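Local coordinates for Rho guanine nucleotide exchange factor 3 (Mus musculus, PDB 2Z0Q), which acts as a guanine nucleotide exchange factor for the GTPases RhoA and RhoB, represented here by its paired DH and PH domains, at residues S53-E57 against Q58-Q62; T331-K334 against Q335-N339; R172-P175 against N176-D180. One frame throughout, in Å; residues are numbered along the deposited sequence.

Interaction 1. Residues S53-E57 against Q58-Q62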
loop_
_atom_site.group_PDB
_atom_site.type_symbol
_atom_site.label_atom_id
_atom_site.label_comp_id
_atom_site.label_asym_id
_atom_site.label_seq_id
_atom_site.Cartn_x
_atom_site.Cartn_y
_atom_site.Cartn_z
ATOM N N SER A 53 -4.137 11.772 -23.479
ATOM C CA SER A 53 -2.695 11.528 -23.357
ATOM C C SER A 53 -2.060 12.111 -22.098
ATOM O O SER A 53 -0.938 12.609 -22.149
ATOM C CB SER A 53 -1.984 12.109 -24.589
ATOM O OG SER A 53 -2.564 11.626 -25.786
ATOM N N ILE A 54 -2.772 12.055 -20.973
ATOM C CA ILE A 54 -2.272 12.590 -19.694
ATOM C C ILE A 54 -1.026 11.847 -19.192
ATOM O O ILE A 54 -0.199 12.400 -18.478
ATOM C CB ILE A 54 -3.375 12.525 -18.642
ATOM C CG1 ILE A 54 -4.586 13.297 -19.158
ATOM C CG2 ILE A 54 -2.880 13.100 -17.299
ATOM C CD1 ILE A 54 -5.816 13.136 -18.300
HETATM N N MSE A 55 -0.909 10.586 -19.575
HETATM C CA MSE A 55 0.242 9.760 -19.222
HETATM C C MSE A 55 0.481 8.909 -20.459
HETATM O O MSE A 55 -0.407 8.778 -21.299
HETATM C CB MSE A 55 -0.065 8.828 -18.042
HETATM C CG MSE A 55 -0.254 9.501 -16.684
HETATM SE SE MSE A 55 -0.336 8.185 -15.220
HETATM C CE MSE A 55 1.504 7.709 -15.146
ATOM N N THR A 56 1.652 8.307 -20.573
ATOM C CA THR A 56 1.915 7.477 -21.744
ATOM C C THR A 56 1.087 6.186 -21.707
ATOM O O THR A 56 0.533 5.811 -20.667
ATOM C CB THR A 56 3.405 7.123 -21.852
ATOM O OG1 THR A 56 3.739 6.097 -20.901
ATOM C CG2 THR A 56 4.248 8.369 -21.585
ATOM N N GLU A 57 0.978 5.521 -22.849
ATOM C CA GLU A 57 0.221 4.283 -22.896
ATOM C C GLU A 57 0.950 3.324 -21.986
ATOM O O GLU A 57 0.339 2.514 -21.297
ATOM C CB GLU A 57 0.174 3.707 -24.314
ATOM C CG GLU A 57 -0.640 4.552 -25.288
ATOM C CD GLU A 57 -0.853 3.871 -26.631
ATOM O OE1 GLU A 57 -1.474 2.782 -26.653
ATOM O OE2 GLU A 57 -0.398 4.430 -27.657
ATOM N N GLN A 58 2.271 3.431 -21.983
ATOM C CA GLN A 58 3.081 2.564 -21.148
ATOM C C GLN A 58 2.675 2.743 -19.675
ATOM O O GLN A 58 2.267 1.785 -19.011
ATOM C CB GLN A 58 4.560 2.913 -21.319
ATOM C CG GLN A 58 5.088 2.769 -22.745
ATOM C CD GLN A 58 4.591 3.851 -23.700
ATOM O OE1 GLN A 58 4.857 5.045 -23.512
ATOM N NE2 GLN A 58 3.870 3.429 -24.741
ATOM N N GLU A 59 2.798 3.979 -19.192
ATOM C CA GLU A 59 2.474 4.348 -17.814
ATOM C C GLU A 59 1.072 3.982 -17.346
ATOM O O GLU A 59 0.890 3.599 -16.192
ATOM C CB GLU A 59 2.685 5.854 -17.613
ATOM C CG GLU A 59 4.124 6.303 -17.820
ATOM C CD GLU A 59 4.265 7.811 -17.847
ATOM O OE1 GLU A 59 3.329 8.492 -18.312
ATOM O OE2 GLU A 59 5.310 8.319 -17.410
ATOM N N LEU A 60 0.086 4.129 -18.231
ATOM C CA LEU A 60 -1.298 3.810 -17.911
ATOM C C LEU A 60 -1.474 2.313 -17.871
ATOM O O LEU A 60 -2.249 1.797 -17.057
ATOM C CB LEU A 60 -2.252 4.397 -18.961
ATOM C CG LEU A 60 -2.396 5.918 -18.983
ATOM C CD1 LEU A 60 -3.256 6.350 -20.168
ATOM C CD2 LEU A 60 -3.016 6.375 -17.678
ATOM N N ASN A 61 -0.773 1.608 -18.759
ATOM C CA ASN A 61 -0.876 0.154 -18.792
ATOM C C ASN A 61 -0.299 -0.401 -17.511
ATOM O O ASN A 61 -0.807 -1.389 -16.977
ATOM C CB ASN A 61 -0.112 -0.447 -19.975
ATOM C CG ASN A 61 -0.769 -0.150 -21.308
ATOM O OD1 ASN A 61 -1.993 -0.206 -21.444
ATOM N ND2 ASN A 61 0.045 0.144 -22.307
ATOM N N GLN A 62 0.756 0.249 -17.021
ATOM C CA GLN A 62 1.413 -0.194 -15.802
ATOM C C GLN A 62 0.607 0.111 -14.541
ATOM O O GLN A 62 0.914 -0.402 -13.463
ATOM C CB GLN A 62 2.793 0.447 -15.665
ATOM C CG GLN A 62 3.694 -0.323 -14.703
ATOM C CD GLN A 62 4.931 0.446 -14.294
ATOM O OE1 GLN A 62 5.655 0.972 -15.133
ATOM N NE2 GLN A 62 5.181 0.512 -12.994
#
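Thr56 and Glu59 form a capping box at the start of helix 57-64 in the DH domain, each side chain bonding to the other's backbone N-H. Thr56 is the N-cap. With chi1 at 76°, its OG1 sits between its own backbone N and carbonyl carbon and looks along the first helical turn, where it accepts from Glu59 N at 2.9 Å in a nearly straight bond (177°). Threonine suits the place because its short hydroxyl reaches an N-H that has no earlier turn to pair with. In return Glu59 OE1 accepts from Thr56 N at 2.8 Å, the donor meeting the anti side of the carboxylate somewhat out of its plane. The same oxygen lies 3.4 Å from Thr56 CG2, so the methyl packs against the accepting oxygen. The first backbone bond of the helix, Leu60 N to Thr56 O, measures 3.0 Å.

Beside it runs a hydrophobic strip. Met55, a selenomethionine, lies just before the cap; its chain bends at chi3 and sets CE against Glu59 CB at a tight 3.3 Å, while its CB packs on Leu60 CG at 3.8 Å. Leu60 continues onto Met49 and Leu50 of helix 15-51, and Met55 onto Leu121 of helix 107-125.

The second carboxylate oxygen, Glu59 OE2, forms a salt bridge with Lys125. Glu59 is thus gripped through both oxygens, and its negative charge near the helix's N-terminal end probably interacts favourably with the helix dipole, as well as with the lysine.

Interaction 2. Residues T331-K334 against Q335-N339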
loop_
_atom_site.group_PDB
_atom_site.type_symbol
_atom_site.label_atom_id
_atom_site.label_comp_id
_atom_site.label_asym_id
_atom_site.label_seq_id
_atom_site.Cartn_x
_atom_site.Cartn_y
_atom_site.Cartn_z
ATOM N N THR A 331 -0.219 15.285 10.590
ATOM C CA THR A 331 0.075 14.835 11.947
ATOM C C THR A 331 0.218 13.331 12.043
ATOM O O THR A 331 1.103 12.829 12.701
ATOM C CB THR A 331 -1.006 15.307 12.949
ATOM O OG1 THR A 331 -1.160 16.728 12.851
ATOM C CG2 THR A 331 -0.586 14.967 14.354
ATOM N N PHE A 332 -0.651 12.591 11.375
ATOM C CA PHE A 332 -0.578 11.141 11.421
ATOM C C PHE A 332 0.706 10.585 10.800
ATOM O O PHE A 332 1.355 9.692 11.364
ATOM C CB PHE A 332 -1.817 10.563 10.704
ATOM C CG PHE A 332 -1.793 9.077 10.550
ATOM C CD1 PHE A 332 -1.846 8.242 11.662
ATOM C CD2 PHE A 332 -1.711 8.507 9.289
ATOM C CE1 PHE A 332 -1.811 6.858 11.529
ATOM C CE2 PHE A 332 -1.675 7.140 9.132
ATOM C CZ PHE A 332 -1.725 6.300 10.262
ATOM N N ASN A 333 1.083 11.127 9.643
ATOM C CA ASN A 333 2.302 10.671 8.973
ATOM C C ASN A 333 3.546 10.990 9.820
ATOM O O ASN A 333 4.502 10.227 9.823
ATOM C CB ASN A 333 2.440 11.328 7.585
ATOM C CG ASN A 333 3.559 10.702 6.739
ATOM O OD1 ASN A 333 3.658 9.470 6.617
ATOM N ND2 ASN A 333 4.401 11.543 6.145
ATOM N N LYS A 334 3.535 12.126 10.514
ATOM C CA LYS A 334 4.685 12.467 11.364
ATOM C C LYS A 334 4.825 11.431 12.478
ATOM O O LYS A 334 5.917 10.911 12.731
ATOM C CB LYS A 334 4.542 13.868 11.975
ATOM C CG LYS A 334 5.581 14.070 13.135
ATOM C CD LYS A 334 5.726 15.540 13.528
ATOM C CE LYS A 334 6.367 15.655 14.941
ATOM N NZ LYS A 334 6.603 17.096 15.269
ATOM N N GLN A 335 3.711 11.085 13.138
ATOM C CA GLN A 335 3.790 10.073 14.191
ATOM C C GLN A 335 4.282 8.723 13.648
ATOM O O GLN A 335 5.063 8.057 14.311
ATOM C CB GLN A 335 2.415 9.894 14.903
ATOM C CG GLN A 335 2.502 9.085 16.220
ATOM C CD GLN A 335 3.364 9.773 17.280
ATOM O OE1 GLN A 335 3.193 10.966 17.542
ATOM N NE2 GLN A 335 4.274 9.025 17.892
ATOM N N GLN A 336 3.818 8.334 12.451
ATOM C CA GLN A 336 4.227 7.075 11.814
ATOM C C GLN A 336 5.748 7.031 11.677
ATOM O O GLN A 336 6.388 6.042 11.994
ATOM C CB GLN A 336 3.588 6.949 10.421
ATOM C CG GLN A 336 2.036 6.959 10.391
ATOM C CD GLN A 336 1.477 6.795 8.965
ATOM O OE1 GLN A 336 1.693 7.648 8.079
ATOM N NE2 GLN A 336 0.757 5.681 8.734
ATOM N N TRP A 337 6.321 8.127 11.182
ATOM C CA TRP A 337 7.778 8.229 11.057
ATOM C C TRP A 337 8.467 8.130 12.409
ATOM O O TRP A 337 9.440 7.406 12.568
ATOM C CB TRP A 337 8.164 9.539 10.362
ATOM C CG TRP A 337 8.196 9.407 8.868
ATOM C CD1 TRP A 337 7.264 9.850 7.971
ATOM C CD2 TRP A 337 9.210 8.750 8.102
ATOM N NE1 TRP A 337 7.647 9.504 6.686
ATOM C CE2 TRP A 337 8.832 8.833 6.745
ATOM C CE3 TRP A 337 10.400 8.104 8.432
ATOM C CZ2 TRP A 337 9.613 8.283 5.720
ATOM C CZ3 TRP A 337 11.173 7.555 7.417
ATOM C CH2 TRP A 337 10.770 7.655 6.076
ATOM N N LEU A 338 7.984 8.889 13.390
ATOM C CA LEU A 338 8.585 8.801 14.717
ATOM C C LEU A 338 8.504 7.356 15.255
ATOM O O LEU A 338 9.498 6.807 15.744
ATOM C CB LEU A 338 7.856 9.763 15.686
ATOM C CG LEU A 338 7.953 11.262 15.428
ATOM C CD1 LEU A 338 7.309 12.013 16.624
ATOM C CD2 LEU A 338 9.407 11.681 15.305
ATOM N N ASN A 339 7.319 6.735 15.151
ATOM C CA ASN A 339 7.153 5.355 15.650
ATOM C C ASN A 339 8.121 4.386 14.954
ATOM O O ASN A 339 8.820 3.627 15.615
ATOM C CB ASN A 339 5.712 4.848 15.434
ATOM C CG ASN A 339 4.663 5.660 16.181
ATOM O OD1 ASN A 339 4.961 6.393 17.131
ATOM N ND2 ASN A 339 3.403 5.509 15.761
#
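Gln336 lays its aliphatic stem over one face of the Phe332 ring, a CH-pi contact one helical turn apart. Its CG stands 3.9 Å from the ring centroid, only 12° off the normal. With CG anti to the backbone N (chi1 174°), the Phe332 ring lies where the extended glutamine stem can cross it; a long, flexible stem suits glutamine to this exposed side.

On another side of the helix, Trp337 turns its indole edge, not a face, to the preceding turn: CD1 comes within 3.3 Å of Asn333 O, the same oxygen that accepts from Trp337 N at 3.1 Å. The broad ring then packs on Cys234 and Leu238 of strand 232-240.

Lys334 and Leu338 make a looser pair, CE to CD1 at 4.1 Å. The fully extended lysine carries NZ past the leucine to a salt bridge with Asp285 and a hydrogen bond to Phe310 O, and Leu338 rests on Leu283. On the exposed side, Gln335 NE2 donates to Asn339 OD1 at 2.8 Å.

A mostly polar side facing outward, with Phe332 on it, and one bearing Trp337 and Leu338 onto strands make this an amphipathic helix, the C-terminal helix that characteristically closes one end of the beta-barrel in a PH domain.

Interaction 3. Residues R172-P175 against N176-D180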
loop_
_atom_site.group_PDB
_atom_site.type_symbol
_atom_site.label_atom_id
_atom_site.label_comp_id
_atom_site.label_asym_id
_atom_site.label_seq_id
_atom_site.Cartn_x
_atom_site.Cartn_y
_atom_site.Cartn_z
ATOM N N ARG A 172 -19.208 -17.939 12.242
ATOM C CA ARG A 172 -19.651 -17.882 13.634
ATOM C C ARG A 172 -21.157 -17.957 13.815
ATOM O O ARG A 172 -21.628 -18.263 14.894
ATOM C CB ARG A 172 -19.057 -16.661 14.380
ATOM C CG ARG A 172 -19.531 -15.273 13.944
ATOM C CD ARG A 172 -19.027 -14.199 14.976
ATOM N NE ARG A 172 -17.576 -14.318 15.164
ATOM C CZ ARG A 172 -16.661 -13.736 14.388
ATOM N NH1 ARG A 172 -17.027 -12.961 13.372
ATOM N NH2 ARG A 172 -15.356 -13.983 14.595
ATOM N N HIS A 173 -21.915 -17.723 12.756
ATOM C CA HIS A 173 -23.377 -17.847 12.860
ATOM C C HIS A 173 -23.854 -19.114 12.131
ATOM O O HIS A 173 -25.056 -19.329 11.923
ATOM C CB HIS A 173 -24.047 -16.615 12.281
ATOM C CG HIS A 173 -23.580 -15.345 12.908
ATOM N ND1 HIS A 173 -23.695 -15.107 14.259
ATOM C CD2 HIS A 173 -22.947 -14.268 12.381
ATOM C CE1 HIS A 173 -23.148 -13.938 14.537
ATOM N NE2 HIS A 173 -22.687 -13.408 13.417
ATOM N N THR A 174 -22.919 -19.987 11.783
ATOM C CA THR A 174 -23.268 -21.239 11.103
ATOM C C THR A 174 -23.394 -22.364 12.155
ATOM O O THR A 174 -22.435 -22.650 12.896
ATOM C CB THR A 174 -22.183 -21.629 10.041
ATOM O OG1 THR A 174 -22.057 -20.584 9.050
ATOM C CG2 THR A 174 -22.572 -22.926 9.321
ATOM N N PRO A 175 -24.568 -23.006 12.235
ATOM C CA PRO A 175 -24.829 -24.094 13.193
ATOM C C PRO A 175 -23.942 -25.353 13.017
ATOM O O PRO A 175 -23.427 -25.620 11.936
ATOM C CB PRO A 175 -26.327 -24.372 13.005
ATOM C CG PRO A 175 -26.590 -23.987 11.611
ATOM C CD PRO A 175 -25.727 -22.771 11.355
ATOM N N ASN A 176 -23.762 -26.110 14.101
ATOM C CA ASN A 176 -22.920 -27.314 14.052
ATOM C C ASN A 176 -23.392 -28.405 13.085
ATOM O O ASN A 176 -22.594 -29.221 12.631
ATOM C CB ASN A 176 -22.753 -27.915 15.460
ATOM C CG ASN A 176 -22.206 -26.911 16.476
ATOM O OD1 ASN A 176 -21.309 -26.106 16.177
ATOM N ND2 ASN A 176 -22.736 -26.968 17.701
ATOM N N ASP A 177 -24.673 -28.421 12.756
ATOM C CA ASP A 177 -25.195 -29.431 11.838
ATOM C C ASP A 177 -25.220 -28.953 10.389
ATOM O O ASP A 177 -25.840 -29.580 9.514
ATOM C CB ASP A 177 -26.607 -29.827 12.268
ATOM C CG ASP A 177 -27.590 -28.678 12.148
ATOM O OD1 ASP A 177 -27.224 -27.527 12.490
ATOM O OD2 ASP A 177 -28.735 -28.935 11.721
ATOM N N ASN A 178 -24.554 -27.826 10.128
ATOM C CA ASN A 178 -24.509 -27.279 8.786
ATOM C C ASN A 178 -23.093 -27.563 8.256
ATOM O O ASN A 178 -22.122 -27.103 8.845
ATOM C CB ASN A 178 -24.736 -25.767 8.836
ATOM C CG ASN A 178 -24.919 -25.174 7.480
ATOM O OD1 ASN A 178 -24.170 -25.469 6.550
ATOM N ND2 ASN A 178 -25.929 -24.303 7.344
ATOM N N PRO A 179 -22.969 -28.279 7.124
ATOM C CA PRO A 179 -21.651 -28.613 6.558
ATOM C C PRO A 179 -20.793 -27.422 6.164
ATOM O O PRO A 179 -19.613 -27.572 5.894
ATOM C CB PRO A 179 -21.993 -29.511 5.369
ATOM C CG PRO A 179 -23.380 -29.010 4.960
ATOM C CD PRO A 179 -24.058 -28.814 6.278
ATOM N N ASP A 180 -21.409 -26.240 6.109
ATOM C CA ASP A 180 -20.655 -25.038 5.791
ATOM C C ASP A 180 -19.610 -24.807 6.895
ATOM O O ASP A 180 -18.628 -24.097 6.660
ATOM C CB ASP A 180 -21.582 -23.827 5.737
ATOM C CG ASP A 180 -21.850 -23.351 4.329
ATOM O OD1 ASP A 180 -21.560 -24.082 3.336
ATOM O OD2 ASP A 180 -22.356 -22.213 4.199
HETATM O O HOH W 1 -23.127 -20.670 6.198
#
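Thr174 CG2 meets Asn178 CB at 3.6 Å, the two side chains crossing at about a right angle, and the same methyl lies 3.8 Å from Asp180 CB. It can serve both because chi1 of -59° sets OG1 beside the backbone N and CG2 anti to it, into the bend of the chain, leaving OG1 for polar partners. Threonine's two unlike branches suit a buried place with an apolar and a polar neighbour. Next to it the Pro175 ring packs through CG on Asn178 CB at 3.8 Å, while Asp177 OD1 approaches Pro175 CB at 3.3 Å.

A type I beta turn from Pro175 to Asn178 brings the chain back on itself here, within the link between helices 155-172 and 180-213 of the DH domain. Asn178 N donates to Pro175 O at 3.1 Å with an angle of 154°, although it stands well above the carbonyl plane, 56° out of it. Asn178 also precedes the turn that leads into helix 180-213: its OD1 accepts from Asp180 N at 2.9 Å in an Asx turn, a task to which asparagine's short amide is well fitted, with the rigid Pro179 between them.

Around this shell lies a polar one. A water donates both to Thr174 OG1, at 3.0 Å, and to Asp180 OD2, tying the two ends of the link. Thr174 OG1 is also hydrogen-bonded to Ile170 O in the helix before. The Asp180 carboxylate takes backbone N-H groups of Val94 and Gly95, one on each oxygen, which should hold it firmly in place. Gln181 NE2 bonds to both Thr174 O and Asn176 OD1, and Arg20 of helix 15-51 packs against Thr174 and Asn178.

From the N terminus the order is interaction 1, interaction 3, interaction 2. Each joins directly successive residues, so each closes only a turn or so of chain, and none nests in or crosses another. Interaction 1 starts helix 57-64 just after helix 15-51 has ended, fitting the new helix against that one and helix 107-125. Interaction 3 turns the chain from helix 155-172 into the long helix 180-213, far along the same DH domain; its centre is about 49 Å from that of interaction 1. Beyond that helix the chain enters the PH domain, where interaction 2 lies on the final helix, against strands 232-240 and 282-285.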